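Local structure of hydroxyindole o-methyltransferase (Homo sapiens, 4A6D) at residues Val24-Cys29 against Ser104-Met109; Arg252-Trp257 against Ile279-Ser284; Glu283-Glu288 against Asp339-Arg344. The protein catalyses the transfer of a methyl group from S-adenosyl-L-methionine to N-acetylserotonin, giving melatonin, and works as a homodimer. One frame throughout, in Å; residues are numbered along the deposited sequence.

Contact 1: Val24-Cys29 against Ser104-Met109; sequences VLFAAC and SMLKYM. With SO4 (sulfate ion), chain F.
Leu106 and Phe26 carry most of the meeting between two helices: helix 7-31, from the O-methyltransferase dimerisation domain, a family of the helix-turn-helix clan, crosses helix 103-117. The short axes at 24-29 and 104-109 run 8.7 Å apart at a signed crossing angle of -120°, so the helices cross steeply and side chains near the crossing do the work. Leu106 sends its two methyls to different partners. CD1 meets the sulfur of Cys29, with SG 3.7 Å away, and also touches Leu25; the Leu25 and Leu106 side chains cross at about a right angle. CD2 leans on Leu25 CD2 and on the rim of the Phe26 ring at CE1. In Phe26, CG lies beside the backbone N (chi1 -59°), which brings the ring to the opposite helix. Over one face of it stands the carbonyl oxygen of Leu106, with O 3.3 Å from Phe26 CD1, together with the backbone carbon of Met109. The far end of the ring, CZ, rests 3.7 Å from Met109 CB. Cys29, the third large contributor, points toward the other helix, and its SG rests on Leu106 CD1. The same cluster is extended by Leu94 of helix 88-94, which touches Leu25, Cys29 and Leu106, and by Leu12 and Ala16 of the second subunit, which pack on Leu25 and Leu106; the crossing thus adjoins the dimer interface. At its outer margin the contact turns polar. Lys107 leaves its helix pointing away, then runs extended past the end of segment 24-29, its CE lying 3.4 Å from Cys29 O, before the ammonium reaches a sulfate ion, probably from the crystallisation liquor, with NZ donating to sulfate O1 at 3.2 Å.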
loop_
_atom_site.group_PDB
_atom_site.type_symbol
_atom_site.label_atom_id
_atom_site.label_comp_id
_atom_site.label_asym_id
_atom_site.label_seq_id
_atom_site.Cartn_x
_atom_site.Cartn_y
_atom_site.Cartn_z
ATOM N N VAL A 24 -1.743 1.261 -8.047
ATOM C CA VAL A 24 -1.427 1.703 -9.416
ATOM C C VAL A 24 -0.963 0.485 -10.227
ATOM O O VAL A 24 -1.480 0.258 -11.322
ATOM C CB VAL A 24 -0.393 2.857 -9.434
ATOM C CG1 VAL A 24 0.334 2.955 -10.777
ATOM C CG2 VAL A 24 -1.062 4.173 -9.087
ATOM N N LEU A 25 -0.029 -0.323 -9.650
ATOM C CA LEU A 25 0.499 -1.539 -10.256
ATOM C C LEU A 25 -0.619 -2.566 -10.475
ATOM O O LEU A 25 -0.719 -3.108 -11.570
ATOM C CB LEU A 25 1.607 -2.138 -9.370
ATOM C CG LEU A 25 2.189 -3.520 -9.774
ATOM C CD1 LEU A 25 2.855 -3.456 -11.137
ATOM C CD2 LEU A 25 3.204 -4.002 -8.749
ATOM N N PHE A 26 -1.464 -2.804 -9.444
ATOM C CA PHE A 26 -2.581 -3.753 -9.466
ATOM C C PHE A 26 -3.619 -3.368 -10.515
ATOM O O PHE A 26 -4.062 -4.236 -11.268
ATOM C CB PHE A 26 -3.247 -3.870 -8.068
ATOM C CG PHE A 26 -2.385 -4.326 -6.895
ATOM C CD1 PHE A 26 -1.204 -5.039 -7.104
ATOM C CD2 PHE A 26 -2.763 -4.047 -5.583
ATOM C CE1 PHE A 26 -0.409 -5.452 -6.023
ATOM C CE2 PHE A 26 -1.981 -4.474 -4.505
ATOM C CZ PHE A 26 -0.810 -5.178 -4.729
ATOM N N ALA A 27 -3.993 -2.067 -10.575
ATOM C CA ALA A 27 -4.982 -1.536 -11.516
ATOM C C ALA A 27 -4.454 -1.543 -12.933
ATOM O O ALA A 27 -5.211 -1.831 -13.848
ATOM C CB ALA A 27 -5.409 -0.135 -11.116
ATOM N N ALA A 28 -3.160 -1.259 -13.121
ATOM C CA ALA A 28 -2.531 -1.311 -14.436
ATOM C C ALA A 28 -2.586 -2.763 -14.944
ATOM O O ALA A 28 -2.828 -2.973 -16.134
ATOM C CB ALA A 28 -1.089 -0.840 -14.349
ATOM N N CYS A 29 -2.415 -3.759 -14.025
ATOM C CA CYS A 29 -2.497 -5.200 -14.322
ATOM C C CYS A 29 -3.943 -5.586 -14.639
ATOM O O CYS A 29 -4.185 -6.189 -15.685
ATOM C CB CYS A 29 -1.931 -6.042 -13.181
ATOM S SG CYS A 29 -0.129 -6.198 -13.197
ATOM N N SER A 104 -1.223 -12.490 -12.453
ATOM C CA SER A 104 -2.265 -13.148 -11.665
ATOM C C SER A 104 -2.076 -13.024 -10.162
ATOM O O SER A 104 -3.069 -12.912 -9.450
ATOM C CB SER A 104 -2.480 -14.580 -12.134
ATOM O OG SER A 104 -3.015 -14.554 -13.448
ATOM N N MET A 105 -0.814 -13.007 -9.696
ATOM C CA MET A 105 -0.490 -12.836 -8.282
ATOM C C MET A 105 -0.775 -11.390 -7.882
ATOM O O MET A 105 -1.375 -11.162 -6.830
ATOM C CB MET A 105 0.975 -13.228 -7.984
ATOM C CG MET A 105 1.331 -13.186 -6.499
ATOM S SD MET A 105 0.322 -14.305 -5.500
ATOM C CE MET A 105 0.372 -13.496 -3.934
ATOM N N LEU A 106 -0.377 -10.420 -8.734
ATOM C CA LEU A 106 -0.593 -8.994 -8.515
ATOM C C LEU A 106 -2.080 -8.668 -8.428
ATOM O O LEU A 106 -2.504 -8.079 -7.437
ATOM C CB LEU A 106 0.128 -8.169 -9.573
ATOM C CG LEU A 106 1.650 -8.258 -9.545
ATOM C CD1 LEU A 106 2.242 -7.393 -10.608
ATOM C CD2 LEU A 106 2.206 -7.861 -8.198
ATOM N N LYS A 107 -2.880 -9.187 -9.376
ATOM C CA LYS A 107 -4.334 -9.068 -9.378
ATOM C C LYS A 107 -4.907 -9.718 -8.104
ATOM O O LYS A 107 -5.801 -9.145 -7.497
ATOM C CB LYS A 107 -4.916 -9.753 -10.617
ATOM C CG LYS A 107 -4.682 -9.017 -11.927
ATOM C CD LYS A 107 -5.022 -9.940 -13.082
ATOM C CE LYS A 107 -5.038 -9.232 -14.402
ATOM N NZ LYS A 107 -5.558 -10.119 -15.466
ATOM N N TYR A 108 -4.363 -10.878 -7.668
ATOM C CA TYR A 108 -4.838 -11.543 -6.445
ATOM C C TYR A 108 -4.533 -10.717 -5.191
ATOM O O TYR A 108 -5.405 -10.605 -4.331
ATOM C CB TYR A 108 -4.291 -12.978 -6.320
ATOM C CG TYR A 108 -4.714 -13.686 -5.051
ATOM C CD1 TYR A 108 -5.921 -14.381 -4.982
ATOM C CD2 TYR A 108 -3.915 -13.652 -3.909
ATOM C CE1 TYR A 108 -6.311 -15.041 -3.816
ATOM C CE2 TYR A 108 -4.296 -14.306 -2.735
ATOM C CZ TYR A 108 -5.496 -14.996 -2.693
ATOM O OH TYR A 108 -5.880 -15.622 -1.530
ATOM N N MET A 109 -3.284 -10.187 -5.068
ATOM C CA MET A 109 -2.853 -9.318 -3.952
ATOM C C MET A 109 -3.799 -8.080 -3.880
ATOM O O MET A 109 -4.251 -7.685 -2.799
ATOM C CB MET A 109 -1.401 -8.824 -4.148
ATOM C CG MET A 109 -0.337 -9.873 -3.927
ATOM S SD MET A 109 1.287 -9.082 -3.784
ATOM C CE MET A 109 2.271 -10.315 -4.232
HETATM S S SO4 F . -8.352 -12.499 -14.345
HETATM O O1 SO4 F . -8.472 -11.034 -14.467
HETATM O O2 SO4 F . -9.282 -12.976 -13.318
HETATM O O3 SO4 F . -8.677 -13.116 -15.629
HETATM O O4 SO4 F . -6.970 -12.873 -13.970
#

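Contact 2: Arg252-Trp257 against Ile279-Ser284; sequences RVLHDW and ILVIES. With SAM (S-adenosylmethionine), chain D.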
loop_
_atom_site.group_PDB
_atom_site.type_symbol
_atom_site.label_atom_id
_atom_site.label_comp_id
_atom_site.label_asym_id
_atom_site.label_seq_id
_atom_site.Cartn_x
_atom_site.Cartn_y
_atom_site.Cartn_z
ATOM N N ARG A 252 5.148 -24.004 0.367
ATOM C CA ARG A 252 4.155 -23.073 0.909
ATOM C C ARG A 252 2.947 -23.788 1.516
ATOM O O ARG A 252 1.804 -23.360 1.354
ATOM C CB ARG A 252 3.743 -22.012 -0.125
ATOM C CG ARG A 252 4.845 -21.010 -0.478
ATOM C CD ARG A 252 4.826 -20.832 -1.965
ATOM N NE ARG A 252 4.397 -19.503 -2.361
ATOM C CZ ARG A 252 3.911 -19.188 -3.559
ATOM N NH1 ARG A 252 3.707 -20.130 -4.469
ATOM N NH2 ARG A 252 3.598 -17.930 -3.844
ATOM N N VAL A 253 3.203 -24.885 2.213
ATOM C CA VAL A 253 2.124 -25.596 2.869
ATOM C C VAL A 253 2.257 -25.298 4.353
ATOM O O VAL A 253 1.329 -24.793 4.934
ATOM C CB VAL A 253 2.140 -27.126 2.538
ATOM C CG1 VAL A 253 1.197 -27.896 3.454
ATOM C CG2 VAL A 253 1.806 -27.373 1.071
ATOM N N LEU A 254 3.425 -25.565 4.950
ATOM C CA LEU A 254 3.671 -25.383 6.387
ATOM C C LEU A 254 3.374 -23.967 6.918
ATOM O O LEU A 254 2.828 -23.804 8.011
ATOM C CB LEU A 254 5.113 -25.857 6.754
ATOM C CG LEU A 254 5.406 -27.365 6.624
ATOM C CD1 LEU A 254 6.811 -27.701 7.115
ATOM C CD2 LEU A 254 4.370 -28.222 7.382
ATOM N N HIS A 255 3.674 -22.952 6.132
ATOM C CA HIS A 255 3.417 -21.574 6.564
ATOM C C HIS A 255 1.920 -21.230 6.758
ATOM O O HIS A 255 1.623 -20.240 7.425
ATOM C CB HIS A 255 4.176 -20.555 5.679
ATOM C CG HIS A 255 3.546 -20.299 4.344
ATOM N ND1 HIS A 255 3.821 -19.144 3.628
ATOM C CD2 HIS A 255 2.659 -21.039 3.639
ATOM C CE1 HIS A 255 3.079 -19.217 2.532
ATOM N NE2 HIS A 255 2.388 -20.350 2.486
ATOM N N ASP A 256 0.986 -22.058 6.208
ATOM C CA ASP A 256 -0.465 -21.803 6.322
ATOM C C ASP A 256 -1.028 -22.208 7.666
ATOM O O ASP A 256 -2.161 -21.838 7.997
ATOM C CB ASP A 256 -1.253 -22.587 5.249
ATOM C CG ASP A 256 -0.964 -22.276 3.787
ATOM O OD1 ASP A 256 -0.734 -21.083 3.464
ATOM O OD2 ASP A 256 -1.091 -23.210 2.944
ATOM N N TRP A 257 -0.274 -23.025 8.412
ATOM C CA TRP A 257 -0.752 -23.635 9.639
ATOM C C TRP A 257 0.105 -23.400 10.852
ATOM O O TRP A 257 1.304 -23.174 10.736
ATOM C CB TRP A 257 -0.880 -25.159 9.431
ATOM C CG TRP A 257 -1.488 -25.608 8.126
ATOM C CD1 TRP A 257 -0.843 -26.216 7.086
ATOM C CD2 TRP A 257 -2.871 -25.514 7.745
ATOM N NE1 TRP A 257 -1.744 -26.534 6.089
ATOM C CE2 TRP A 257 -2.992 -26.085 6.456
ATOM C CE3 TRP A 257 -4.033 -25.045 8.389
ATOM C CZ2 TRP A 257 -4.225 -26.185 5.791
ATOM C CZ3 TRP A 257 -5.267 -25.164 7.742
ATOM C CH2 TRP A 257 -5.354 -25.726 6.459
ATOM N N ILE A 279 12.048 -35.328 2.736
ATOM C CA ILE A 279 11.030 -34.293 2.816
ATOM C C ILE A 279 11.694 -32.983 2.397
ATOM O O ILE A 279 12.709 -32.600 2.973
ATOM C CB ILE A 279 10.278 -34.229 4.167
ATOM C CG1 ILE A 279 9.152 -33.162 4.103
ATOM C CG2 ILE A 279 11.246 -34.034 5.363
ATOM C CD1 ILE A 279 8.201 -33.236 5.085
ATOM N N LEU A 280 11.173 -32.365 1.324
ATOM C CA LEU A 280 11.684 -31.121 0.790
ATOM C C LEU A 280 10.690 -30.042 1.123
ATOM O O LEU A 280 9.582 -30.048 0.590
ATOM C CB LEU A 280 11.941 -31.189 -0.729
ATOM C CG LEU A 280 12.529 -29.887 -1.358
ATOM C CD1 LEU A 280 13.935 -29.601 -0.847
ATOM C CD2 LEU A 280 12.538 -29.955 -2.856
ATOM N N VAL A 281 11.067 -29.158 2.051
ATOM C CA VAL A 281 10.255 -28.047 2.538
ATOM C C VAL A 281 10.729 -26.794 1.825
ATOM O O VAL A 281 11.927 -26.496 1.846
ATOM C CB VAL A 281 10.285 -27.918 4.086
ATOM C CG1 VAL A 281 9.599 -26.622 4.552
ATOM C CG2 VAL A 281 9.665 -29.161 4.754
ATOM N N ILE A 282 9.807 -26.122 1.114
ATOM C CA ILE A 282 10.139 -24.916 0.356
ATOM C C ILE A 282 9.352 -23.767 0.930
ATOM O O ILE A 282 8.140 -23.719 0.783
ATOM C CB ILE A 282 9.950 -25.062 -1.177
ATOM C CG1 ILE A 282 10.899 -26.142 -1.725
ATOM C CG2 ILE A 282 10.172 -23.677 -1.886
ATOM C CD1 ILE A 282 10.533 -26.668 -3.025
ATOM N N GLU A 283 10.059 -22.878 1.639
ATOM C CA GLU A 283 9.487 -21.725 2.320
ATOM C C GLU A 283 10.505 -20.566 2.328
ATOM O O GLU A 283 11.691 -20.781 2.078
ATOM C CB GLU A 283 9.080 -22.087 3.780
ATOM C CG GLU A 283 8.004 -23.158 3.973
ATOM C CD GLU A 283 6.566 -22.767 3.708
ATOM O OE1 GLU A 283 6.346 -21.805 2.942
ATOM O OE2 GLU A 283 5.656 -23.477 4.192
ATOM N N SER A 284 10.017 -19.347 2.619
ATOM C CA SER A 284 10.845 -18.154 2.759
ATOM C C SER A 284 11.321 -18.158 4.205
ATOM O O SER A 284 10.534 -17.982 5.143
ATOM C CB SER A 284 10.039 -16.879 2.468
ATOM O OG SER A 284 10.960 -15.837 2.174
HETATM N N SAM D . 2.520 -25.820 -3.406
HETATM C CA SAM D . 1.867 -24.756 -4.200
HETATM C C SAM D . 2.702 -23.497 -4.510
HETATM O O SAM D . 3.583 -23.192 -3.732
HETATM O OXT SAM D . 2.517 -22.761 -5.532
HETATM C CB SAM D . 0.560 -24.446 -3.515
HETATM C CG SAM D . 0.726 -23.734 -2.167
HETATM S SD SAM D . -0.943 -23.327 -1.537
HETATM C CE SAM D . -0.544 -22.140 -0.321
HETATM C "C5'" SAM D . -1.297 -24.671 -0.358
HETATM C "C4'" SAM D . -1.850 -25.825 -1.207
HETATM O "O4'" SAM D . -2.226 -26.819 -0.271
HETATM C "C3'" SAM D . -3.148 -25.422 -2.009
HETATM O "O3'" SAM D . -3.044 -25.799 -3.392
HETATM C "C2'" SAM D . -4.273 -26.163 -1.214
HETATM O "O2'" SAM D . -5.438 -26.569 -1.932
HETATM C "C1'" SAM D . -3.497 -27.382 -0.684
HETATM N N9 SAM D . -4.150 -28.010 0.483
HETATM C C8 SAM D . -4.657 -27.355 1.602
HETATM N N7 SAM D . -5.150 -28.220 2.438
HETATM C C5 SAM D . -5.051 -29.495 1.891
HETATM C C6 SAM D . -5.416 -30.797 2.283
HETATM N N6 SAM D . -5.965 -30.981 3.508
HETATM N N1 SAM D . -5.109 -31.866 1.465
HETATM C C2 SAM D . -4.566 -31.688 0.252
HETATM N N3 SAM D . -4.221 -30.456 -0.151
HETATM C C4 SAM D . -4.382 -29.368 0.629
#
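The carboxylate oxygen OE2 of Glu283 sits against the start of the short 3-10 turn 254-256 and receives the backbone NH of His255, N to OE2 2.8 Å, at a point in the Rossmann-like methyltransferase fold where the loop after strand 247-251 passes the end of strand 278-283. The donor arrives from above the carboxylate plane, 44° out of it. Leu254 N is nearly as near but poorly angled for a bond, so one NH makes the firm link while OE2 lies close to the turn's amide groups. Glu283 gets there by a bend at chi2, which brings the carboxylate to the loop. Its other oxygen, OE1, lies 3.5 Å above one face of the His255 imidazole, offset toward the rim, with ring and carboxylate planes 49° apart. His255 is inferred to be the proton donor or acceptor of the reaction, and its ND1 is hydrogen-bonded to Glu311 OE2, a bond that probably helps fix the rotation of the ring. Behind the turn, Leu254 CD1 packs against both methyls of Val281, the side chains crossing at about a right angle, and Tyr317 of helix 314-324 touches both residues. The backbone is tied to the strand where the loop begins: Arg252 N donates to Ile282 O at 3.0 Å, almost straight (163°). From there the arginine side chain leads away to the cofactor, bent at chi2 and chi3, until its NH1 donates to the S-adenosylmethionine carboxylate oxygen O at 3.2 Å.

Contact 3: Glu283-Glu288 against Asp339-Arg344; sequences ESLLDE and DAILAR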
loop_
_atom_site.group_PDB
_atom_site.type_symbol
_atom_site.label_atom_id
_atom_site.label_comp_id
_atom_site.label_asym_id
_atom_site.label_seq_id
_atom_site.Cartn_x
_atom_site.Cartn_y
_atom_site.Cartn_z
ATOM N N GLU A 283 10.059 -22.878 1.639
ATOM C CA GLU A 283 9.487 -21.725 2.320
ATOM C C GLU A 283 10.505 -20.566 2.328
ATOM O O GLU A 283 11.691 -20.781 2.078
ATOM C CB GLU A 283 9.080 -22.087 3.780
ATOM C CG GLU A 283 8.004 -23.158 3.973
ATOM C CD GLU A 283 6.566 -22.767 3.708
ATOM O OE1 GLU A 283 6.346 -21.805 2.942
ATOM O OE2 GLU A 283 5.656 -23.477 4.192
ATOM N N SER A 284 10.017 -19.347 2.619
ATOM C CA SER A 284 10.845 -18.154 2.759
ATOM C C SER A 284 11.321 -18.158 4.205
ATOM O O SER A 284 10.534 -17.982 5.143
ATOM C CB SER A 284 10.039 -16.879 2.468
ATOM O OG SER A 284 10.960 -15.837 2.174
ATOM N N LEU A 285 12.594 -18.377 4.383
ATOM C CA LEU A 285 13.184 -18.502 5.707
ATOM C C LEU A 285 13.376 -17.184 6.411
ATOM O O LEU A 285 13.888 -16.232 5.827
ATOM C CB LEU A 285 14.516 -19.295 5.649
ATOM C CG LEU A 285 14.423 -20.776 5.247
ATOM C CD1 LEU A 285 15.815 -21.381 5.075
ATOM C CD2 LEU A 285 13.631 -21.577 6.261
ATOM N N LEU A 286 12.957 -17.132 7.675
ATOM C CA LEU A 286 13.139 -15.945 8.505
ATOM C C LEU A 286 14.541 -15.973 9.089
ATOM O O LEU A 286 15.013 -17.049 9.458
ATOM C CB LEU A 286 12.126 -15.940 9.664
ATOM C CG LEU A 286 10.901 -15.070 9.538
ATOM C CD1 LEU A 286 10.131 -15.120 10.813
ATOM C CD2 LEU A 286 11.242 -13.602 9.248
ATOM N N ASP A 287 15.208 -14.804 9.228
ATOM C CA ASP A 287 16.544 -14.794 9.865
ATOM C C ASP A 287 16.322 -15.331 11.297
ATOM O O ASP A 287 15.241 -15.128 11.850
ATOM C CB ASP A 287 17.123 -13.347 9.966
ATOM C CG ASP A 287 17.509 -12.611 8.674
ATOM O OD1 ASP A 287 17.634 -13.271 7.628
ATOM O OD2 ASP A 287 17.688 -11.346 8.724
ATOM N N GLU A 288 17.324 -15.955 11.904
ATOM C CA GLU A 288 17.209 -16.459 13.275
ATOM C C GLU A 288 16.696 -15.483 14.352
ATOM O O GLU A 288 16.031 -15.924 15.290
ATOM C CB GLU A 288 18.494 -17.145 13.718
ATOM C CG GLU A 288 18.684 -18.535 13.119
ATOM C CD GLU A 288 17.678 -19.602 13.489
ATOM O OE1 GLU A 288 16.959 -19.436 14.503
ATOM O OE2 GLU A 288 17.623 -20.620 12.765
ATOM N N ASP A 339 13.390 -20.458 -0.137
ATOM C CA ASP A 339 14.554 -21.271 0.207
ATOM C C ASP A 339 14.164 -22.741 0.231
ATOM O O ASP A 339 12.982 -23.075 0.084
ATOM C CB ASP A 339 15.163 -20.801 1.548
ATOM C CG ASP A 339 15.498 -19.317 1.579
ATOM O OD1 ASP A 339 16.431 -18.899 0.840
ATOM O OD2 ASP A 339 14.848 -18.577 2.357
ATOM N N ALA A 340 15.130 -23.615 0.429
ATOM C CA ALA A 340 14.857 -25.067 0.467
ATOM C C ALA A 340 15.418 -25.703 1.713
ATOM O O ALA A 340 16.538 -25.394 2.118
ATOM C CB ALA A 340 15.468 -25.735 -0.754
ATOM N N ILE A 341 14.637 -26.589 2.319
ATOM C CA ILE A 341 15.016 -27.432 3.463
ATOM C C ILE A 341 14.820 -28.881 3.041
ATOM O O ILE A 341 13.748 -29.229 2.527
ATOM C CB ILE A 341 14.135 -27.173 4.720
ATOM C CG1 ILE A 341 14.437 -25.818 5.343
ATOM C CG2 ILE A 341 14.280 -28.331 5.756
ATOM C CD1 ILE A 341 13.370 -25.348 6.153
ATOM N N LEU A 342 15.835 -29.730 3.319
ATOM C CA LEU A 342 15.759 -31.163 3.103
ATOM C C LEU A 342 16.153 -31.917 4.370
ATOM O O LEU A 342 17.215 -31.650 4.942
ATOM C CB LEU A 342 16.643 -31.588 1.926
ATOM C CG LEU A 342 16.731 -33.075 1.638
ATOM C CD1 LEU A 342 15.456 -33.562 1.003
ATOM C CD2 LEU A 342 17.913 -33.380 0.713
ATOM N N ALA A 343 15.295 -32.854 4.796
ATOM C CA ALA A 343 15.546 -33.775 5.915
ATOM C C ALA A 343 15.241 -35.212 5.450
ATOM O O ALA A 343 14.523 -35.420 4.465
ATOM C CB ALA A 343 14.705 -33.404 7.125
ATOM N N ARG A 344 15.794 -36.199 6.142
ATOM C CA ARG A 344 15.644 -37.574 5.724
ATOM C C ARG A 344 15.110 -38.459 6.813
ATOM O O ARG A 344 15.152 -38.082 7.980
ATOM C CB ARG A 344 17.015 -38.125 5.273
ATOM C CG ARG A 344 17.850 -37.165 4.409
ATOM C CD ARG A 344 17.259 -37.003 3.016
ATOM N NE ARG A 344 17.300 -38.274 2.297
ATOM C CZ ARG A 344 18.269 -38.630 1.471
ATOM N NH1 ARG A 344 19.268 -37.795 1.208
ATOM N NH2 ARG A 344 18.247 -39.820 0.890
HETATM O O HOH W 1 14.808 -16.021 3.134
#
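Asp339 and Leu285 form the close-packed part of this contact, where the chain leaving strand 278-283 passes the beginning of strand 339-344. The carboxylate of Asp339 reaches across to the loop: its OD2 accepts the backbone NH of Leu285 at 3.0 Å through the anti lone pair, in a nearly straight bond (163°). Placing CG beside the backbone N of Asp339 (chi1 -54°) brings the carboxylate to the loop, and OD1 is engaged separately by the backbone N of Thr334, so the two oxygens secure different pieces of chain. A water joins Leu285 O to the same Asp339 OD2, donating to the latter at 2.7 Å, so that this one oxygen takes both the amide NH and the water. Leu285 lies over the same aspartate. Its CB is 3.4 Å from Asp339 OD2, and its CD1 is 3.6 Å from Asp339 CB, while the other methyl, CD2, continues along the strand to Ile341 CD1 at 3.8 Å. Phe331 of strand 329-332 touches both Leu285 and Ile341, extending this apolar patch across the sheet.

The backbone bonds beside it are unequal. Asp339 N donates soundly to Glu283 O at 2.8 Å, the donor standing 43° out of the carbonyl plane, but the return bond from Glu283 N to Asp339 O is weak. Beyond Leu285 the packing gives way to the solvent side: the partly exposed Asp287 and the exposed Glu288 do not touch strand 339-344. The Asp339 side chain thus adds a bond to the loop after strand 278-283, at the junction of two neighbouring antiparallel strands in the seven-stranded mixed sheet, ordered 3-2-1-4-5-7-6, of the class I methyltransferase fold.

Along the chain contact 1 closes before contacts 2 and 3 open, and it lies on the opposite side of the chain's centre, its centre 25 Å from that of contact 2 and 28 Å from that of contact 3. The centres of contacts 2 and 3 are about 8 Å apart; the two touch and share Glu283 and Ser284. In the mixed sheet, strand 278-283 lies between strands 247-251 and 339-344, and it also meets the loop that holds the inferred proton donor/acceptor His255. Contact 1 adjoins the dimer interface, yet Met109 lies about 7 Å, side chain to side chain, from substrate-binding Gln306, so the helical part also approaches the active site.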